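Probable thiol peroxidase (Aquifex aeolicus, PDB 2YZH) probably reduces hydrogen peroxide and organic hydroperoxides to water and alcohols, drawing electrons from thioredoxin and so protecting the cell against oxidative stress. Local coordinates at residues V85-P90 with A108-Y113; A133-I138 with V148-E153. All coordinates share one frame; numbering follows the deposited sequence.

Contact 1 (V85-P90 with A108-Y113)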
# COMPACT_ATOMS: atom_id res chain seq x y z
N VAL D 85 12.53 10.84 -9.87
CA VAL D 85 11.59 9.81 -9.40
C VAL D 85 10.12 10.18 -9.52
O VAL D 85 9.73 11.30 -9.19
CB VAL D 85 11.88 9.46 -7.92
CG1 VAL D 85 10.94 8.34 -7.45
CG2 VAL D 85 13.33 9.04 -7.77
N SER D 86 9.31 9.23 -9.97
CA SER D 86 7.87 9.45 -10.11
C SER D 86 7.14 8.13 -9.93
O SER D 86 7.76 7.07 -9.79
CB SER D 86 7.54 10.02 -11.49
OG SER D 86 7.57 8.98 -12.45
N MET D 87 5.81 8.19 -9.95
CA MET D 87 5.01 6.99 -9.80
C MET D 87 4.72 6.35 -11.16
O MET D 87 3.96 5.39 -11.24
CB MET D 87 3.69 7.31 -9.09
CG MET D 87 3.85 7.74 -7.64
SD MET D 87 4.77 6.53 -6.66
CE MET D 87 3.47 5.41 -6.15
N ASP D 88 5.32 6.88 -12.22
CA ASP D 88 5.13 6.31 -13.57
C ASP D 88 5.67 4.89 -13.54
O ASP D 88 6.64 4.63 -12.83
CB ASP D 88 5.96 7.07 -14.62
CG ASP D 88 5.52 8.50 -14.80
OD1 ASP D 88 4.35 8.72 -15.15
OD2 ASP D 88 6.36 9.40 -14.61
N LEU D 89 5.06 3.98 -14.29
CA LEU D 89 5.59 2.62 -14.34
C LEU D 89 6.87 2.72 -15.15
O LEU D 89 7.03 3.63 -15.96
CB LEU D 89 4.64 1.65 -15.04
CG LEU D 89 3.37 1.19 -14.34
CD1 LEU D 89 2.73 0.09 -15.17
CD2 LEU D 89 3.69 0.68 -12.93
N PRO D 90 7.80 1.77 -14.95
CA PRO D 90 9.07 1.77 -15.69
C PRO D 90 8.87 1.79 -17.21
O PRO D 90 9.67 2.36 -17.94
CB PRO D 90 9.74 0.48 -15.22
CG PRO D 90 9.24 0.35 -13.80
CD PRO D 90 7.77 0.69 -13.95
N ALA D 108 13.68 6.83 -12.43
CA ALA D 108 13.32 5.62 -11.71
C ALA D 108 11.89 5.74 -11.21
O ALA D 108 11.39 6.85 -10.98
CB ALA D 108 14.28 5.38 -10.56
N SER D 109 11.24 4.59 -11.03
CA SER D 109 9.86 4.53 -10.59
C SER D 109 9.70 4.10 -9.14
O SER D 109 10.40 3.19 -8.67
CB SER D 109 9.07 3.57 -11.48
OG SER D 109 7.75 3.41 -11.00
N ASP D 110 8.76 4.73 -8.44
CA ASP D 110 8.50 4.41 -7.04
C ASP D 110 7.18 3.65 -6.90
O ASP D 110 6.62 3.56 -5.81
CB ASP D 110 8.47 5.71 -6.23
CG ASP D 110 8.47 5.46 -4.74
OD1 ASP D 110 9.09 4.47 -4.30
OD2 ASP D 110 7.86 6.27 -4.00
N PHE D 111 6.69 3.09 -8.00
CA PHE D 111 5.42 2.38 -7.99
C PHE D 111 5.37 1.16 -7.08
O PHE D 111 4.33 0.86 -6.50
CB PHE D 111 5.05 1.93 -9.42
CG PHE D 111 5.53 0.53 -9.77
CD1 PHE D 111 4.70 -0.57 -9.57
CD2 PHE D 111 6.82 0.33 -10.26
CE1 PHE D 111 5.15 -1.87 -9.86
CE2 PHE D 111 7.28 -0.96 -10.55
CZ PHE D 111 6.44 -2.06 -10.35
N ARG D 112 6.50 0.48 -6.93
CA ARG D 112 6.50 -0.75 -6.15
C ARG D 112 6.33 -0.63 -4.65
O ARG D 112 5.54 -1.37 -4.06
CB ARG D 112 7.75 -1.57 -6.49
CG ARG D 112 7.80 -2.94 -5.86
CD ARG D 112 8.88 -3.78 -6.52
NE ARG D 112 8.44 -4.26 -7.83
CZ ARG D 112 9.27 -4.65 -8.80
NH1 ARG D 112 10.59 -4.61 -8.61
NH2 ARG D 112 8.79 -5.09 -9.96
N TYR D 113 7.05 0.30 -4.03
CA TYR D 113 6.99 0.44 -2.58
C TYR D 113 6.53 1.82 -2.13
O TYR D 113 6.23 2.03 -0.95
CB TYR D 113 8.36 0.15 -1.99
CG TYR D 113 8.85 -1.25 -2.27
CD1 TYR D 113 8.23 -2.36 -1.69
CD2 TYR D 113 9.96 -1.47 -3.08
CE1 TYR D 113 8.70 -3.66 -1.92
CE2 TYR D 113 10.43 -2.76 -3.32
CZ TYR D 113 9.80 -3.84 -2.74
OH TYR D 113 10.28 -5.11 -2.97
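Leu-89 lays CD2 over one face of the Phe-111 ring, 4.0 Å from the ring centroid and displaced toward the rim, a CH-pi contact; Arg-112 CB lies over the centre of the opposite face, and Ser-109 OG sits in plane at the edge. Pro-90 approaches the same ring obliquely, its CD 3.8 Å from Phe-111 CE2. Cutting Phe-111 back to an alanine is likely to leave Leu-89 CD2 and Pro-90 CD without their ring partner and to open a gap beside the start of helix 90-100. Preceding these turns, strands 80-86 and 106-109 pair in parallel within a beta-alpha-beta unit, and Asp-110 N donates to Ser-86 O at 2.9 Å. Ser-109 turns OG opposite its own amide nitrogen (chi1 176°), which brings it to Asp-88 O, 2.5 Å away, a very short bond; the same OG accepts from Phe-111 N, closing an ST turn. Ser-86 OG forms a second ST turn with Asp-88 N and also donates to Asp-88 OD2 at a very short 2.5 Å, 43° out of the carboxylate plane. With Ser-57 OG on OD1 and Leu-58 N on OD2, both carboxylate oxygens are held, which would limit its rotation.

Contact 2 (A133-I138 with V148-E153); sequences ARAVFI and VQLVPE
The beta hairpin of strands 135-139 and 145-150 forms one edge of the central sheet of this thioredoxin-fold peroxiredoxin, and the contact takes in its open end, where Arg-134 and Val-151 meet just beyond the paired strands. The axes of the short segments 135-138 and 148-150 run antiparallel (177°), 4.7 Å apart at closest approach. Val-136 and Gln-149 make the hydrogen-bonded pair: Val-136 N donates to Gln-149 O at 2.8 Å and Gln-149 N returns a bond to Val-136 O, both in the carbonyl planes. Ala-135 with Leu-150 and Phe-137 with Val-148 are the flanking non-hydrogen-bonded pairs, and their side chains share a face. There Phe-137 CD1 meets Val-148 CG1 at 3.8 Å, an oblique approach to the ring, while Tyr-119 adds an edge-to-face contact. Leu-150 CD1 lies 4.0 Å from Ala-135 CB. Val-136 and Gln-149 point to the other face, against helix 160-170.

In this chain the hairpin is the last pair of strands before helix 160-170, and its open end lies near Cys-63, the predicted peroxidatic cysteine. Past the strands, Val-151 N donates to Arg-134 O at 3.1 Å, tilted 18° from the carbonyl plane. A water donates to the same oxygen and to Val-151 O, so two donors grip Arg-134 O. The arginine starts with CG anti to the backbone N (chi1 -163°), which carries its chain obliquely across Val-151, whose CG2 lies 3.8 Å from Arg-134 CG; a bend at chi3 then turns the guanidinium aside. Its NH1 forms a salt bridge with Glu-66 and its NH2 bonds to Ile-154 O, while the side chain touches Cys-63 on helix 61-73.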
# COMPACT_ATOMS: atom_id res chain seq x y z
N ALA D 133 4.66 14.98 -5.38
CA ALA D 133 4.70 16.42 -5.63
C ALA D 133 6.06 16.76 -6.23
O ALA D 133 6.99 15.94 -6.19
CB ALA D 133 4.49 17.19 -4.33
N ARG D 134 6.18 17.96 -6.79
CA ARG D 134 7.42 18.39 -7.42
C ARG D 134 8.39 18.94 -6.38
O ARG D 134 8.14 19.98 -5.76
CB ARG D 134 7.12 19.45 -8.48
CG ARG D 134 8.23 19.70 -9.49
CD ARG D 134 7.81 20.78 -10.49
NE ARG D 134 6.51 20.49 -11.10
CZ ARG D 134 6.28 19.49 -11.95
NH1 ARG D 134 7.27 18.68 -12.31
NH2 ARG D 134 5.07 19.30 -12.44
N ALA D 135 9.49 18.22 -6.17
CA ALA D 135 10.47 18.64 -5.18
C ALA D 135 11.88 18.22 -5.56
O ALA D 135 12.07 17.42 -6.48
CB ALA D 135 10.12 18.06 -3.82
N VAL D 136 12.85 18.77 -4.85
CA VAL D 136 14.25 18.45 -5.07
C VAL D 136 14.94 18.30 -3.73
O VAL D 136 14.77 19.12 -2.84
CB VAL D 136 14.98 19.55 -5.87
CG1 VAL D 136 16.45 19.17 -6.04
CG2 VAL D 136 14.33 19.72 -7.22
N PHE D 137 15.73 17.24 -3.60
CA PHE D 137 16.47 16.96 -2.39
C PHE D 137 17.91 16.75 -2.79
O PHE D 137 18.18 16.18 -3.84
CB PHE D 137 15.97 15.68 -1.72
CG PHE D 137 14.54 15.73 -1.30
CD1 PHE D 137 14.17 16.32 -0.10
CD2 PHE D 137 13.54 15.24 -2.14
CE1 PHE D 137 12.83 16.42 0.27
CE2 PHE D 137 12.20 15.33 -1.78
CZ PHE D 137 11.85 15.93 -0.58
N ILE D 138 18.83 17.21 -1.96
CA ILE D 138 20.25 16.98 -2.21
C ILE D 138 20.75 16.34 -0.94
O ILE D 138 20.59 16.89 0.15
CB ILE D 138 21.01 18.28 -2.50
CG1 ILE D 138 20.45 18.95 -3.76
CG2 ILE D 138 22.49 17.97 -2.72
CD1 ILE D 138 21.11 20.28 -4.09
N VAL D 148 16.70 21.24 0.41
CA VAL D 148 15.34 20.87 0.03
C VAL D 148 14.64 22.00 -0.70
O VAL D 148 14.83 23.18 -0.38
CB VAL D 148 14.45 20.51 1.26
CG1 VAL D 148 15.06 19.35 2.03
CG2 VAL D 148 14.29 21.72 2.15
N GLN D 149 13.85 21.65 -1.71
CA GLN D 149 13.07 22.62 -2.44
C GLN D 149 11.74 21.99 -2.82
O GLN D 149 11.69 21.00 -3.55
CB GLN D 149 13.77 23.11 -3.72
CG GLN D 149 12.86 24.04 -4.52
CD GLN D 149 13.43 24.47 -5.87
OE1 GLN D 149 12.69 24.91 -6.75
NE2 GLN D 149 14.74 24.36 -6.03
N LEU D 150 10.66 22.55 -2.29
CA LEU D 150 9.33 22.06 -2.61
C LEU D 150 8.68 23.15 -3.45
O LEU D 150 8.42 24.24 -2.94
CB LEU D 150 8.51 21.84 -1.34
CG LEU D 150 7.05 21.44 -1.59
CD1 LEU D 150 7.02 20.06 -2.26
CD2 LEU D 150 6.28 21.40 -0.28
N VAL D 151 8.44 22.86 -4.72
CA VAL D 151 7.80 23.83 -5.61
C VAL D 151 6.40 24.08 -5.04
O VAL D 151 5.63 23.15 -4.85
CB VAL D 151 7.72 23.28 -7.05
CG1 VAL D 151 7.21 24.37 -8.00
CG2 VAL D 151 9.11 22.81 -7.49
N PRO D 152 6.07 25.35 -4.75
CA PRO D 152 4.77 25.72 -4.19
C PRO D 152 3.51 25.41 -5.00
O PRO D 152 2.42 25.34 -4.44
CB PRO D 152 4.93 27.22 -3.91
CG PRO D 152 5.85 27.65 -5.01
CD PRO D 152 6.88 26.55 -5.04
N GLU D 153 3.67 25.24 -6.30
CA GLU D 153 2.54 24.93 -7.18
C GLU D 153 2.99 23.81 -8.10
O GLU D 153 4.03 23.92 -8.74
CB GLU D 153 2.16 26.17 -8.01
CG GLU D 153 1.37 25.89 -9.29
CD GLU D 153 0.02 25.23 -9.03
OE1 GLU D 153 -0.79 25.80 -8.27
OE2 GLU D 153 -0.24 24.16 -9.62
O HOH W 1 5.39 20.52 -5.61

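Contacts 1 and 2 follow one another along the chain and reach the same mixed sheet, their centres about 17 Å apart on opposite sides of the chain's centre. Their nearest atoms are about 6 Å from each other, so the two do not touch. Strand 49-54 lies between strands 80-86 and 135-139 and hydrogen-bonds to both: Ile-53 pairs with Val-85 of contact 1, and Thr-54 with Ala-135 of contact 2. The predicted active-site Cys-63 relates them further, its side chain about 3 Å from that of Arg-134 in contact 2 and about 7 Å from that of Asp-88 in contact 1. The redox disulfide predicted between Cys-63 and Cys-97, on helix 90-100 of the contact 1 crossover, is not formed here.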